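Local coordinates for protein putative short-chain oxidoreductase (Thermus thermophilus, PDB 2YUT) that binds NADP in a Rossmann fold and, as a member of the short-chain dehydrogenase/reductase family, probably works as an oxidoreductase, at residues A[159-171]-A[179-192]. Residues are numbered along the deposited sequence; the frame is centred on the assembly and turned at random.
Sequences LVLVRLPAVATGL and PKGALSPEEAARKV. With NAP (NADP nicotinamide-adenine-dinucleotide phosphate), chain B.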
loop_
_atom_site.group_PDB
_atom_site.type_symbol
_atom_site.label_atom_id
_atom_site.label_comp_id
_atom_site.label_asym_id
_atom_site.label_seq_id
_atom_site.Cartn_x
_atom_site.Cartn_y
_atom_site.Cartn_z
ATOM N N LEU A 159 -5.542 17.483 -5.313
ATOM C CA LEU A 159 -5.249 16.104 -5.675
ATOM C C LEU A 159 -6.571 15.453 -6.042
ATOM O O LEU A 159 -7.555 15.586 -5.320
ATOM C CB LEU A 159 -4.620 15.350 -4.500
ATOM C CG LEU A 159 -3.247 15.813 -4.010
ATOM C CD1 LEU A 159 -2.813 14.946 -2.823
ATOM C CD2 LEU A 159 -2.232 15.714 -5.136
ATOM N N VAL A 160 -6.592 14.758 -7.173
ATOM C CA VAL A 160 -7.797 14.085 -7.637
ATOM C C VAL A 160 -7.522 12.589 -7.772
ATOM O O VAL A 160 -6.583 12.181 -8.458
ATOM C CB VAL A 160 -8.241 14.637 -9.012
ATOM C CG1 VAL A 160 -9.514 13.947 -9.470
ATOM C CG2 VAL A 160 -8.446 16.144 -8.924
ATOM N N LEU A 161 -8.334 11.777 -7.104
ATOM C CA LEU A 161 -8.181 10.331 -7.174
ATOM C C LEU A 161 -9.226 9.775 -8.135
ATOM O O LEU A 161 -10.426 9.957 -7.940
ATOM C CB LEU A 161 -8.352 9.707 -5.782
ATOM C CG LEU A 161 -8.077 8.207 -5.601
ATOM C CD1 LEU A 161 -9.213 7.384 -6.163
ATOM C CD2 LEU A 161 -6.768 7.846 -6.279
ATOM N N VAL A 162 -8.765 9.099 -9.180
ATOM C CA VAL A 162 -9.673 8.532 -10.166
ATOM C C VAL A 162 -9.811 7.015 -10.060
ATOM O O VAL A 162 -8.817 6.294 -9.954
ATOM C CB VAL A 162 -9.210 8.858 -11.610
ATOM C CG1 VAL A 162 -10.159 8.214 -12.615
ATOM C CG2 VAL A 162 -9.133 10.370 -11.816
ATOM N N ARG A 163 -11.051 6.540 -10.082
ATOM C CA ARG A 163 -11.327 5.113 -10.051
ATOM C C ARG A 163 -11.990 4.768 -11.377
ATOM O O ARG A 163 -13.126 5.154 -11.644
ATOM C CB ARG A 163 -12.238 4.750 -8.878
ATOM C CG ARG A 163 -11.495 4.629 -7.553
ATOM C CD ARG A 163 -12.442 4.287 -6.410
ATOM N NE ARG A 163 -11.731 4.068 -5.154
ATOM C CZ ARG A 163 -12.328 3.824 -3.992
ATOM N NH1 ARG A 163 -13.653 3.770 -3.926
ATOM N NH2 ARG A 163 -11.604 3.620 -2.899
ATOM N N LEU A 164 -11.254 4.050 -12.215
ATOM C CA LEU A 164 -11.744 3.667 -13.526
ATOM C C LEU A 164 -12.142 2.209 -13.581
ATOM O O LEU A 164 -11.589 1.376 -12.868
ATOM C CB LEU A 164 -10.656 3.887 -14.587
ATOM C CG LEU A 164 -10.169 5.301 -14.915
ATOM C CD1 LEU A 164 -8.920 5.219 -15.774
ATOM C CD2 LEU A 164 -11.259 6.069 -15.630
ATOM N N PRO A 165 -13.134 1.883 -14.421
ATOM C CA PRO A 165 -13.561 0.490 -14.554
ATOM C C PRO A 165 -12.503 -0.087 -15.502
ATOM O O PRO A 165 -11.531 0.601 -15.823
ATOM C CB PRO A 165 -14.928 0.616 -15.211
ATOM C CG PRO A 165 -14.745 1.821 -16.096
ATOM C CD PRO A 165 -14.011 2.785 -15.190
ATOM N N ALA A 166 -12.660 -1.321 -15.958
ATOM C CA ALA A 166 -11.655 -1.874 -16.864
ATOM C C ALA A 166 -11.547 -1.018 -18.136
ATOM O O ALA A 166 -12.554 -0.525 -18.653
ATOM C CB ALA A 166 -12.001 -3.311 -17.224
ATOM N N VAL A 167 -10.319 -0.840 -18.618
ATOM C CA VAL A 167 -10.041 -0.058 -19.823
ATOM C C VAL A 167 -9.153 -0.924 -20.717
ATOM O O VAL A 167 -8.206 -1.548 -20.240
ATOM C CB VAL A 167 -9.299 1.260 -19.476
ATOM C CG1 VAL A 167 -9.089 2.098 -20.730
ATOM C CG2 VAL A 167 -10.093 2.047 -18.448
ATOM N N ALA A 168 -9.468 -0.967 -22.009
ATOM C CA ALA A 168 -8.715 -1.786 -22.958
ATOM C C ALA A 168 -7.351 -1.206 -23.315
ATOM O O ALA A 168 -7.243 -0.388 -24.223
ATOM C CB ALA A 168 -9.543 -1.998 -24.234
ATOM N N THR A 169 -6.317 -1.628 -22.592
ATOM C CA THR A 169 -4.955 -1.163 -22.843
ATOM C C THR A 169 -3.997 -2.336 -22.694
ATOM O O THR A 169 -4.398 -3.435 -22.305
ATOM C CB THR A 169 -4.512 -0.091 -21.831
ATOM O OG1 THR A 169 -4.337 -0.705 -20.546
ATOM C CG2 THR A 169 -5.551 1.026 -21.728
ATOM N N GLY A 170 -2.724 -2.085 -22.979
ATOM C CA GLY A 170 -1.719 -3.120 -22.859
ATOM C C GLY A 170 -1.495 -3.577 -21.428
ATOM O O GLY A 170 -0.789 -4.555 -21.198
ATOM N N LEU A 171 -2.087 -2.877 -20.463
ATOM C CA LEU A 171 -1.931 -3.247 -19.056
ATOM C C LEU A 171 -2.353 -4.697 -18.841
ATOM O O LEU A 171 -1.748 -5.422 -18.053
ATOM C CB LEU A 171 -2.788 -2.348 -18.157
ATOM C CG LEU A 171 -2.742 -2.642 -16.651
ATOM C CD1 LEU A 171 -1.385 -2.223 -16.093
ATOM C CD2 LEU A 171 -3.857 -1.894 -15.934
ATOM N N PRO A 179 -10.890 -7.376 -20.125
ATOM C CA PRO A 179 -12.137 -8.120 -19.953
ATOM C C PRO A 179 -13.212 -7.577 -20.886
ATOM O O PRO A 179 -13.023 -6.546 -21.535
ATOM C CB PRO A 179 -12.475 -7.890 -18.486
ATOM C CG PRO A 179 -11.959 -6.511 -18.251
ATOM C CD PRO A 179 -10.609 -6.548 -18.940
ATOM N N LYS A 180 -14.337 -8.275 -20.946
ATOM C CA LYS A 180 -15.445 -7.876 -21.800
ATOM C C LYS A 180 -16.002 -6.532 -21.335
ATOM O O LYS A 180 -16.096 -6.273 -20.136
ATOM C CB LYS A 180 -16.538 -8.949 -21.753
ATOM C CG LYS A 180 -17.505 -8.913 -22.921
ATOM C CD LYS A 180 -18.421 -10.129 -22.911
ATOM C CE LYS A 180 -19.280 -10.182 -24.167
ATOM N NZ LYS A 180 -20.154 -11.385 -24.197
ATOM N N GLY A 181 -16.351 -5.674 -22.286
ATOM C CA GLY A 181 -16.904 -4.375 -21.943
ATOM C C GLY A 181 -15.914 -3.318 -21.480
ATOM O O GLY A 181 -16.322 -2.253 -21.012
ATOM N N ALA A 182 -14.617 -3.592 -21.599
ATOM C CA ALA A 182 -13.614 -2.611 -21.183
ATOM C C ALA A 182 -13.711 -1.351 -22.046
ATOM O O ALA A 182 -13.806 -1.435 -23.273
ATOM C CB ALA A 182 -12.218 -3.208 -21.287
ATOM N N LEU A 183 -13.685 -0.187 -21.404
ATOM C CA LEU A 183 -13.779 1.087 -22.117
ATOM C C LEU A 183 -12.586 1.322 -23.028
ATOM O O LEU A 183 -11.515 0.752 -22.827
ATOM C CB LEU A 183 -13.838 2.256 -21.134
ATOM C CG LEU A 183 -14.908 2.292 -20.047
ATOM C CD1 LEU A 183 -14.683 3.529 -19.182
ATOM C CD2 LEU A 183 -16.287 2.315 -20.674
ATOM N N SER A 184 -12.778 2.170 -24.034
ATOM C CA SER A 184 -11.691 2.516 -24.929
ATOM C C SER A 184 -10.898 3.520 -24.103
ATOM O O SER A 184 -11.477 4.281 -23.328
ATOM C CB SER A 184 -12.222 3.185 -26.206
ATOM O OG SER A 184 -12.906 4.390 -25.908
ATOM N N PRO A 185 -9.564 3.526 -24.233
ATOM C CA PRO A 185 -8.813 4.498 -23.436
ATOM C C PRO A 185 -9.246 5.943 -23.703
ATOM O O PRO A 185 -9.258 6.768 -22.790
ATOM C CB PRO A 185 -7.353 4.213 -23.813
ATOM C CG PRO A 185 -7.443 3.518 -25.144
ATOM C CD PRO A 185 -8.665 2.654 -25.004
ATOM N N GLU A 186 -9.626 6.238 -24.944
ATOM C CA GLU A 186 -10.066 7.585 -25.303
ATOM C C GLU A 186 -11.300 7.994 -24.509
ATOM O O GLU A 186 -11.416 9.135 -24.070
ATOM C CB GLU A 186 -10.381 7.675 -26.802
ATOM C CG GLU A 186 -9.165 7.608 -27.720
ATOM C CD GLU A 186 -8.642 6.198 -27.921
ATOM O OE1 GLU A 186 -9.305 5.237 -27.474
ATOM O OE2 GLU A 186 -7.567 6.052 -28.539
ATOM N N GLU A 187 -12.221 7.053 -24.327
ATOM C CA GLU A 187 -13.447 7.319 -23.582
ATOM C C GLU A 187 -13.153 7.561 -22.095
ATOM O O GLU A 187 -13.744 8.444 -21.475
ATOM C CB GLU A 187 -14.420 6.141 -23.732
ATOM C CG GLU A 187 -15.786 6.399 -23.120
ATOM C CD GLU A 187 -16.572 7.479 -23.855
ATOM O OE1 GLU A 187 -15.992 8.189 -24.708
ATOM O OE2 GLU A 187 -17.777 7.621 -23.572
ATOM N N ALA A 188 -12.247 6.773 -21.524
ATOM C CA ALA A 188 -11.894 6.931 -20.109
ATOM C C ALA A 188 -11.272 8.309 -19.881
ATOM O O ALA A 188 -11.602 9.005 -18.924
ATOM C CB ALA A 188 -10.918 5.833 -19.679
ATOM N N ALA A 189 -10.372 8.702 -20.773
ATOM C CA ALA A 189 -9.723 10.002 -20.664
ATOM C C ALA A 189 -10.750 11.127 -20.813
ATOM O O ALA A 189 -10.683 12.136 -20.105
ATOM C CB ALA A 189 -8.635 10.136 -21.733
ATOM N N ARG A 190 -11.699 10.956 -21.731
ATOM C CA ARG A 190 -12.725 11.979 -21.948
ATOM C C ARG A 190 -13.551 12.167 -20.677
ATOM O O ARG A 190 -13.801 13.292 -20.247
ATOM C CB ARG A 190 -13.649 11.587 -23.107
ATOM C CG ARG A 190 -14.774 12.604 -23.361
ATOM C CD ARG A 190 -15.738 12.151 -24.460
ATOM N NE ARG A 190 -16.606 11.043 -24.044
ATOM C CZ ARG A 190 -17.597 11.144 -23.158
ATOM N NH1 ARG A 190 -17.868 12.307 -22.572
ATOM N NH2 ARG A 190 -18.330 10.080 -22.861
ATOM N N LYS A 191 -13.970 11.060 -20.074
ATOM C CA LYS A 191 -14.760 11.126 -18.853
ATOM C C LYS A 191 -13.969 11.746 -17.708
ATOM O O LYS A 191 -14.511 12.526 -16.926
ATOM C CB LYS A 191 -15.254 9.730 -18.461
ATOM C CG LYS A 191 -16.354 9.203 -19.378
ATOM C CD LYS A 191 -16.995 7.946 -18.817
ATOM C CE LYS A 191 -18.193 7.520 -19.649
ATOM N NZ LYS A 191 -18.857 6.321 -19.073
ATOM N N VAL A 192 -12.684 11.414 -17.604
ATOM C CA VAL A 192 -11.877 11.989 -16.539
ATOM C C VAL A 192 -11.789 13.495 -16.751
ATOM O O VAL A 192 -12.095 14.273 -15.853
ATOM C CB VAL A 192 -10.458 11.385 -16.508
ATOM C CG1 VAL A 192 -9.597 12.136 -15.503
ATOM C CG2 VAL A 192 -10.533 9.916 -16.131
HETATM P PA NAP B . -0.449 0.754 -19.584
HETATM O O1A NAP B . 0.358 -0.614 -19.324
HETATM O O2A NAP B . -1.042 0.825 -20.938
HETATM O O5B NAP B . 0.607 1.938 -19.324
HETATM C C5B NAP B . 1.401 1.947 -18.136
HETATM C C4B NAP B . 2.336 3.156 -18.137
HETATM O O4B NAP B . 3.099 3.131 -16.917
HETATM C C3B NAP B . 3.337 3.053 -19.292
HETATM O O3B NAP B . 3.533 4.341 -19.881
HETATM C C2B NAP B . 4.613 2.606 -18.581
HETATM O O2B NAP B . 5.751 3.110 -19.285
HETATM C C1B NAP B . 4.450 3.424 -17.300
HETATM N N9A NAP B . 5.404 2.957 -16.269
HETATM C C8A NAP B . 5.404 1.756 -15.696
HETATM N N7A NAP B . 6.421 1.672 -14.841
HETATM C C5A NAP B . 7.073 2.830 -14.869
HETATM C C6A NAP B . 8.203 3.319 -14.226
HETATM N N6A NAP B . 8.862 2.561 -13.353
HETATM N N1A NAP B . 8.619 4.562 -14.504
HETATM C C2A NAP B . 7.971 5.320 -15.372
HETATM N N3A NAP B . 6.895 4.888 -16.003
HETATM C C4A NAP B . 6.424 3.654 -15.777
HETATM O O3 NAP B . -1.531 0.838 -18.393
HETATM P PN NAP B . -2.830 1.788 -18.452
HETATM O O1N NAP B . -4.024 0.960 -18.739
HETATM O O2N NAP B . -2.562 2.962 -19.311
HETATM O O5D NAP B . -2.975 2.288 -16.928
HETATM C C5D NAP B . -2.665 3.637 -16.566
HETATM C C4D NAP B . -3.020 3.913 -15.102
HETATM O O4D NAP B . -4.426 3.634 -14.952
HETATM C C3D NAP B . -2.291 2.941 -14.173
HETATM O O3D NAP B . -2.147 3.493 -12.861
HETATM C C2D NAP B . -3.270 1.770 -14.141
HETATM O O2D NAP B . -3.083 0.964 -12.975
HETATM C C1D NAP B . -4.564 2.569 -13.996
HETATM N N1N NAP B . -5.779 1.755 -14.226
HETATM C C2N NAP B . -5.916 1.016 -15.408
HETATM C C3N NAP B . -7.057 0.250 -15.616
HETATM C C7N NAP B . -7.213 -0.553 -16.910
HETATM O O7N NAP B . -8.118 -1.374 -17.040
HETATM N N7N NAP B . -6.301 -0.295 -17.843
HETATM C C4N NAP B . -8.059 0.216 -14.652
HETATM C C5N NAP B . -7.928 0.949 -13.477
HETATM C C6N NAP B . -6.792 1.719 -13.259
HETATM P P2B NAP B . 6.486 2.259 -20.438
HETATM O O1X NAP B . 5.345 1.500 -21.284
HETATM O O2X NAP B . 7.130 3.361 -21.420
HETATM O O3X NAP B . 7.497 1.325 -19.893
HETATM O O HOH W 1 -15.409 -1.153 -18.256
#
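V167 and L183 face each other in a single beta bridge, gripped by two backbone bonds. A168 N points almost straight at L183 O (2.8 Å), whereas L183 N meets A166 O (3.0 Å) tilted 28° from the carbonyl plane. The small methyl of A182 suits the space beside A168 N. At the end of the bridge A166 CB is pressed against P179 CG at 3.4 Å, a local tight spot. The main tight part lies inward. V167, with CG1 anti to its backbone N (chi1 -177°), lays that methyl on P185 CA at 3.6 Å and turns CG2 to A188 CB, an alanine that lets the helix come close. Further along, L164 CD2 reaches V192 CG2 at 3.9 Å and A188 CB at 4.1 Å, and V192 also touches V162: branched aliphatic groups fill in between the helix and the strand end with the loop just after it. L183 CD1 packs on P165 CG at 3.5 Å, the two side chains crossing at about a right angle. S184 starts the helix as N-cap, its OG accepting from E187 N. The solvent side is looser: a water bridges A166 O and G181 O, and G181 takes the positive phi of a type II turn. NADP also lies against 159-171: V167 N binds carboxamide O7N, and T169 OG1 donates to O1N of the nicotinamide-side phosphate, though the 2.5 Å length is doubtful, while accepting from L171 N in an ST turn. A valine in place of this threonine would probably leave the phosphate oxygen without this hydroxyl donor and L171 N-H without its turn partner. The contact thus joins the cofactor loop after strand 158-162, an edge of the parallel Rossmann sheet, to helix 185-196, with V162 and L164 also resting on strand 114-119 and V167 and A188 meeting L12 of helix 11-19.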